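Local coordinates for succinate-semialdehyde dehydrogenase (Synechococcus sp., PDB 4ITA), which probably oxidises succinic semialdehyde to succinate with NADP+ as hydride acceptor, as a member of the aldehyde dehydrogenase family, at residues A[48-53]-A[146-151]; A[119-124]-A[449-454]. All coordinates share one frame; numbering follows the deposited sequence.

Interaction 1: A[48-53]-A[146-151]. With EDO (1,2-ethanediol), chain S; EDO (1,2-ethanediol), chain F.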
loop_
_atom_site.group_PDB
_atom_site.type_symbol
_atom_site.label_atom_id
_atom_site.label_comp_id
_atom_site.label_asym_id
_atom_site.label_seq_id
_atom_site.Cartn_x
_atom_site.Cartn_y
_atom_site.Cartn_z
ATOM N N GLN A 48 -12.936 3.195 25.331
ATOM C CA GLN A 48 -12.086 4.325 25.710
ATOM C C GLN A 48 -11.719 5.175 24.496
ATOM O O GLN A 48 -11.839 6.401 24.532
ATOM C CB GLN A 48 -10.812 3.851 26.420
ATOM C CG GLN A 48 -11.028 3.413 27.854
ATOM C CD GLN A 48 -10.449 2.035 28.155
ATOM O OE1 GLN A 48 -9.365 1.671 27.683
ATOM N NE2 GLN A 48 -11.180 1.256 28.948
ATOM N N ARG A 49 -11.293 4.526 23.413
ATOM C CA ARG A 49 -10.886 5.263 22.216
ATOM C C ARG A 49 -12.057 6.056 21.669
ATOM O O ARG A 49 -11.905 7.204 21.266
ATOM C CB ARG A 49 -10.362 4.309 21.147
ATOM C CG ARG A 49 -9.193 3.460 21.606
ATOM C CD ARG A 49 -8.808 2.470 20.532
ATOM N NE ARG A 49 -7.975 1.417 21.088
ATOM C CZ ARG A 49 -7.635 0.316 20.437
ATOM N NH1 ARG A 49 -8.038 0.119 19.191
ATOM N NH2 ARG A 49 -6.885 -0.589 21.045
ATOM N N ARG A 50 -13.236 5.436 21.677
ATOM C CA ARG A 50 -14.459 6.070 21.210
ATOM C C ARG A 50 -14.829 7.283 22.051
ATOM O O ARG A 50 -15.224 8.320 21.521
ATOM C CB ARG A 50 -15.598 5.048 21.243
ATOM C CG ARG A 50 -16.937 5.584 20.797
ATOM C CD ARG A 50 -18.009 4.500 20.813
ATOM N NE ARG A 50 -17.659 3.375 19.943
ATOM C CZ ARG A 50 -17.326 2.160 20.377
ATOM N NH1 ARG A 50 -17.012 1.213 19.507
ATOM N NH2 ARG A 50 -17.309 1.890 21.680
ATOM N N GLN A 51 -14.702 7.153 23.366
ATOM C CA GLN A 51 -14.961 8.275 24.265
ATOM C C GLN A 51 -14.052 9.460 23.947
ATOM O O GLN A 51 -14.507 10.602 23.821
ATOM C CB GLN A 51 -14.746 7.847 25.715
ATOM C CG GLN A 51 -14.858 9.004 26.684
ATOM C CD GLN A 51 -14.266 8.696 28.047
ATOM O OE1 GLN A 51 -13.851 7.566 28.329
ATOM N NE2 GLN A 51 -14.227 9.707 28.910
ATOM N N TRP A 52 -12.763 9.192 23.803
ATOM C CA TRP A 52 -11.813 10.267 23.544
ATOM C C TRP A 52 -12.067 10.888 22.167
ATOM O O TRP A 52 -12.033 12.112 22.018
ATOM C CB TRP A 52 -10.379 9.762 23.725
ATOM C CG TRP A 52 -10.125 9.260 25.132
ATOM C CD1 TRP A 52 -10.645 9.770 26.296
ATOM C CD2 TRP A 52 -9.317 8.138 25.518
ATOM N NE1 TRP A 52 -10.202 9.037 27.374
ATOM C CE2 TRP A 52 -9.387 8.032 26.924
ATOM C CE3 TRP A 52 -8.546 7.208 24.808
ATOM C CZ2 TRP A 52 -8.718 7.030 27.632
ATOM C CZ3 TRP A 52 -7.877 6.216 25.515
ATOM C CH2 TRP A 52 -7.966 6.137 26.910
ATOM N N LEU A 53 -12.388 10.058 21.173
ATOM C CA LEU A 53 -12.688 10.570 19.837
ATOM C C LEU A 53 -13.945 11.435 19.831
ATOM O O LEU A 53 -13.986 12.487 19.193
ATOM C CB LEU A 53 -12.853 9.422 18.848
ATOM C CG LEU A 53 -11.779 9.218 17.792
ATOM C CD1 LEU A 53 -12.279 8.227 16.753
ATOM C CD2 LEU A 53 -11.396 10.542 17.142
ATOM N N ALA A 146 -6.662 6.367 12.742
ATOM C CA ALA A 146 -5.432 5.919 13.390
ATOM C C ALA A 146 -5.656 5.664 14.870
ATOM O O ALA A 146 -5.287 4.607 15.412
ATOM C CB ALA A 146 -4.296 6.928 13.177
ATOM N N LEU A 147 -6.273 6.630 15.533
ATOM C CA LEU A 147 -6.465 6.532 16.971
ATOM C C LEU A 147 -7.521 5.482 17.312
ATOM O O LEU A 147 -7.392 4.769 18.318
ATOM C CB LEU A 147 -6.809 7.898 17.573
ATOM C CG LEU A 147 -5.736 8.981 17.328
ATOM C CD1 LEU A 147 -5.837 10.166 18.293
ATOM C CD2 LEU A 147 -4.296 8.442 17.277
ATOM N N MET A 148 -8.564 5.366 16.495
ATOM C CA MET A 148 -9.565 4.338 16.763
ATOM C C MET A 148 -8.968 2.939 16.607
ATOM O O MET A 148 -9.353 2.011 17.321
ATOM C CB MET A 148 -10.786 4.511 15.864
ATOM C CG MET A 148 -12.000 3.714 16.333
ATOM S SD MET A 148 -12.664 4.051 18.008
ATOM C CE MET A 148 -14.146 3.021 17.893
ATOM N N ALA A 149 -8.018 2.799 15.684
ATOM C CA ALA A 149 -7.387 1.510 15.413
ATOM C C ALA A 149 -6.355 1.113 16.459
ATOM O O ALA A 149 -5.929 -0.039 16.488
ATOM C CB ALA A 149 -6.739 1.521 14.031
ATOM N N GLY A 150 -5.930 2.060 17.293
ATOM C CA GLY A 150 -4.932 1.781 18.311
ATOM C C GLY A 150 -3.502 2.102 17.908
ATOM O O GLY A 150 -2.576 1.773 18.650
ATOM N N ASN A 151 -3.311 2.711 16.740
ATOM C CA ASN A 151 -2.014 3.276 16.388
ATOM C C ASN A 151 -1.749 4.531 17.214
ATOM O O ASN A 151 -2.668 5.116 17.794
ATOM C CB ASN A 151 -1.982 3.673 14.908
ATOM C CG ASN A 151 -1.840 2.487 13.962
ATOM O OD1 ASN A 151 -1.172 1.498 14.262
ATOM N ND2 ASN A 151 -2.447 2.605 12.786
HETATM C C1 EDO S . -5.452 -2.705 19.500
HETATM O O1 EDO S . -4.641 -3.861 19.777
HETATM C C2 EDO S . -6.808 -3.055 18.893
HETATM O O2 EDO S . -7.152 -2.154 17.825
HETATM C C1 EDO F . -5.417 3.621 10.924
HETATM O O1 EDO F . -4.144 4.301 10.914
HETATM C C2 EDO F . -5.365 2.343 10.103
HETATM O O2 EDO F . -5.320 2.740 8.724
#
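Arg49 reaches from helix 46-62 to the end of helix 137-149, where its NH1 donates to the carbonyl oxygen of Met148, NH1 to O 3.0 Å. The N-H points nearly straight at the oxygen (161°), which lies at the guanidinium edge, while NH1 itself sits 36° above the carbonyl plane. With CG anti to its own carbonyl carbon (chi1 -58°), the chain runs extended to NE and delivers the flat group to this helix end. Gly150, with no side chain to intervene, lies over one face, its CA 3.6 Å above the guanidinium plane. A 1,2-ethanediol, probably from the crystallisation liquor, bridges the two segments: Arg49 NH1 donates to its O2 at 2.8 Å, and this hydroxyl donates to Ala149 O. Thr44 accepts a bond from NE and Phe46 makes a cation-pi contact, fixing the group further. Met148 packs against helix 46-62 beside the Arg49 bond. Its chain bends at chi2, bringing SD to 3.9 Å from Arg49 CB and CE to 3.8 Å from Arg50 NH1; the Arg50 guanidinium itself is bound by Ala97 O and Glu101. Leu53, one turn on, adds CD1, 4.1 Å from Met148 CB. A leucine in place of Arg49 would probably leave Met148 O without its guanidinium donor and strip the side-chain link from the helix end. Gly150, with positive phi, ends helix 137-149 in a Schellman motif. Last-turn carbonyls lack the usual amide partner further along a helix, and a side chain can supply one: Arg49 does so for Met148 O, joining two helices of the aldehyde dehydrogenase fold.

Interaction 2: A[119-124]-A[449-454]. With EDO (1,2-ethanediol), chain B.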
loop_
_atom_site.group_PDB
_atom_site.type_symbol
_atom_site.label_atom_id
_atom_site.label_comp_id
_atom_site.label_asym_id
_atom_site.label_seq_id
_atom_site.Cartn_x
_atom_site.Cartn_y
_atom_site.Cartn_z
ATOM N N CYS A 119 -7.911 -10.998 11.902
ATOM C CA CYS A 119 -8.147 -9.950 12.890
ATOM C C CYS A 119 -7.282 -8.759 12.524
ATOM O O CYS A 119 -6.401 -8.866 11.664
ATOM C CB CYS A 119 -7.887 -10.440 14.320
ATOM S SG CYS A 119 -6.197 -10.904 14.690
ATOM N N TYR A 120 -7.551 -7.621 13.149
ATOM C CA TYR A 120 -6.922 -6.379 12.743
ATOM C C TYR A 120 -6.295 -5.729 13.956
ATOM O O TYR A 120 -6.968 -5.466 14.944
ATOM C CB TYR A 120 -7.944 -5.468 12.053
ATOM C CG TYR A 120 -8.521 -6.121 10.817
ATOM C CD1 TYR A 120 -7.842 -6.074 9.604
ATOM C CD2 TYR A 120 -9.722 -6.826 10.873
ATOM C CE1 TYR A 120 -8.355 -6.693 8.476
ATOM C CE2 TYR A 120 -10.236 -7.454 9.750
ATOM C CZ TYR A 120 -9.545 -7.387 8.557
ATOM O OH TYR A 120 -10.059 -8.010 7.432
ATOM N N GLN A 121 -4.991 -5.508 13.890
ATOM C CA GLN A 121 -4.248 -4.967 15.019
ATOM C C GLN A 121 -3.398 -3.789 14.551
ATOM O O GLN A 121 -2.931 -3.764 13.415
ATOM C CB GLN A 121 -3.365 -6.058 15.617
ATOM C CG GLN A 121 -4.157 -7.219 16.211
ATOM C CD GLN A 121 -3.263 -8.195 16.942
ATOM O OE1 GLN A 121 -2.245 -8.630 16.413
ATOM N NE2 GLN A 121 -3.615 -8.509 18.182
ATOM N N PRO A 122 -3.190 -2.796 15.416
ATOM C CA PRO A 122 -2.422 -1.611 15.028
ATOM C C PRO A 122 -0.951 -1.938 14.750
ATOM O O PRO A 122 -0.388 -2.891 15.306
ATOM C CB PRO A 122 -2.551 -0.706 16.254
ATOM C CG PRO A 122 -2.739 -1.660 17.390
ATOM C CD PRO A 122 -3.624 -2.734 16.816
ATOM N N LEU A 123 -0.333 -1.147 13.886
ATOM C CA LEU A 123 1.078 -1.317 13.563
ATOM C C LEU A 123 2.019 -0.692 14.591
ATOM O O LEU A 123 3.081 -1.239 14.871
ATOM C CB LEU A 123 1.383 -0.736 12.181
ATOM C CG LEU A 123 0.747 -1.433 10.982
ATOM C CD1 LEU A 123 1.099 -0.663 9.726
ATOM C CD2 LEU A 123 1.192 -2.881 10.885
ATOM N N GLY A 124 1.644 0.464 15.133
ATOM C CA GLY A 124 2.525 1.206 16.019
ATOM C C GLY A 124 2.511 2.683 15.674
ATOM O O GLY A 124 1.455 3.260 15.427
ATOM N N ASN A 449 -2.137 -4.327 10.900
ATOM C CA ASN A 449 -1.753 -5.692 10.604
ATOM C C ASN A 449 -3.024 -6.513 10.454
ATOM O O ASN A 449 -3.725 -6.755 11.437
ATOM C CB ASN A 449 -0.895 -6.247 11.749
ATOM C CG ASN A 449 -0.573 -7.728 11.594
ATOM O OD1 ASN A 449 -0.782 -8.315 10.537
ATOM N ND2 ASN A 449 -0.043 -8.331 12.649
ATOM N N ALA A 450 -3.332 -6.919 9.223
ATOM C CA ALA A 450 -4.376 -7.911 8.992
ATOM C C ALA A 450 -3.727 -9.261 9.274
ATOM O O ALA A 450 -2.971 -9.788 8.448
ATOM C CB ALA A 450 -4.906 -7.834 7.570
ATOM N N LYS A 451 -3.983 -9.772 10.472
ATOM C CA LYS A 451 -3.349 -10.986 10.970
ATOM C C LYS A 451 -4.249 -12.182 10.700
ATOM O O LYS A 451 -5.366 -12.245 11.203
ATOM C CB LYS A 451 -3.052 -10.847 12.478
ATOM C CG LYS A 451 -2.512 -12.125 13.128
ATOM C CD LYS A 451 -2.334 -12.011 14.649
ATOM C CE LYS A 451 -1.039 -11.307 15.028
ATOM N NZ LYS A 451 -0.951 -11.047 16.497
ATOM N N THR A 452 -3.772 -13.121 9.891
ATOM C CA THR A 452 -4.501 -14.367 9.677
ATOM C C THR A 452 -4.279 -15.311 10.850
ATOM O O THR A 452 -3.147 -15.521 11.290
ATOM C CB THR A 452 -4.069 -15.045 8.373
ATOM O OG1 THR A 452 -4.613 -14.302 7.285
ATOM C CG2 THR A 452 -4.592 -16.474 8.291
ATOM N N VAL A 453 -5.374 -15.859 11.366
ATOM C CA VAL A 453 -5.312 -16.775 12.495
ATOM C C VAL A 453 -5.915 -18.110 12.089
ATOM O O VAL A 453 -6.976 -18.156 11.463
ATOM C CB VAL A 453 -6.071 -16.220 13.720
ATOM C CG1 VAL A 453 -6.011 -17.207 14.880
ATOM C CG2 VAL A 453 -5.504 -14.872 14.130
ATOM N N TRP A 454 -5.224 -19.191 12.438
ATOM C CA TRP A 454 -5.695 -20.542 12.145
ATOM C C TRP A 454 -5.532 -21.357 13.414
ATOM O O TRP A 454 -4.430 -21.479 13.939
ATOM C CB TRP A 454 -4.868 -21.145 11.008
ATOM C CG TRP A 454 -5.312 -22.505 10.519
ATOM C CD1 TRP A 454 -6.039 -22.772 9.398
ATOM C CD2 TRP A 454 -5.006 -23.779 11.112
ATOM N NE1 TRP A 454 -6.222 -24.130 9.263
ATOM C CE2 TRP A 454 -5.598 -24.769 10.300
ATOM C CE3 TRP A 454 -4.291 -24.176 12.250
ATOM C CZ2 TRP A 454 -5.504 -26.133 10.593
ATOM C CZ3 TRP A 454 -4.200 -25.535 12.540
ATOM C CH2 TRP A 454 -4.801 -26.494 11.713
HETATM C C1 EDO B . -2.889 -12.251 6.781
HETATM O O1 EDO B . -3.644 -11.070 6.521
HETATM C C2 EDO B . -1.377 -12.157 6.678
HETATM O O2 EDO B . -0.752 -13.434 6.634
HETATM O O HOH W 1 -0.178 -7.374 15.611
#
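An antiparallel beta ladder, consistent with the oligomerisation element of the aldehyde dehydrogenase family, pairs Cys119, Tyr120 and Gln121 with Lys451, Ala450 and Asn449. Two hydrogen-bonded pairs flank a non-hydrogen-bonded one: Cys119 N donates to Lys451 O at 2.9 Å and Lys451 N returns to Cys119 O, while Asn449 N meets Gln121 O at 2.7 Å and Gln121 N donates to Asn449 O. On one face Tyr120 CE1 rests 3.7 Å from Ala450 CB, and the Tyr120 OH is hydrogen-bonded to Glu107. The Cys119, Gln121, Asn449 and Lys451 side chains share the other face. Lys451 leaves with CG anti to its backbone N (chi1 174°), passes Cys119 SG, which lies 3.8 Å from its CB, and bends at chi3 (-81°). The bend sets NZ 2.7 Å from Gln121 OE1, tilted 24° from that carbonyl plane. A water donates to that OE1 and accepts from Asn449 ND2, whose side chain has its strongest polar partner in Ala410 of the second subunit. Beyond the pairs, Leu123 CD2 packs 3.6 Å from Asn449 N. Lys451 NZ also donates to Ile405 O and Leu408 O of the second subunit, and Gln121 NE2 to Gln406 O there; Thr452 to Trp454 form a parallel ladder with a strand of that chain. A lysine charge held by neutral oxygens from both subunits probably couples the pairing of the two strands to dimer contact.

From the N terminus the chain passes 48-53, then 119-124, 146-151 and finally 449-454, so the two contacts cross rather than nest. Interaction 1 closes a loop of 92 residues, bringing an early helix against helix 137-149; interaction 2 closes one of 324 residues and draws the C-terminal strand onto strand 115-129. They meet around Asn151: helix 137-149 is the next element after that strand, and Asn151, just past the helix, turns its OD1 to Gly124 N at 3.1 Å, a probable hydrogen bond, while its ND2 bonds to Phe447 O, just ahead of the last strand. Helix packing and the intersubunit sheet are thereby joined; the centres of the two interactions lie about 17 Å apart.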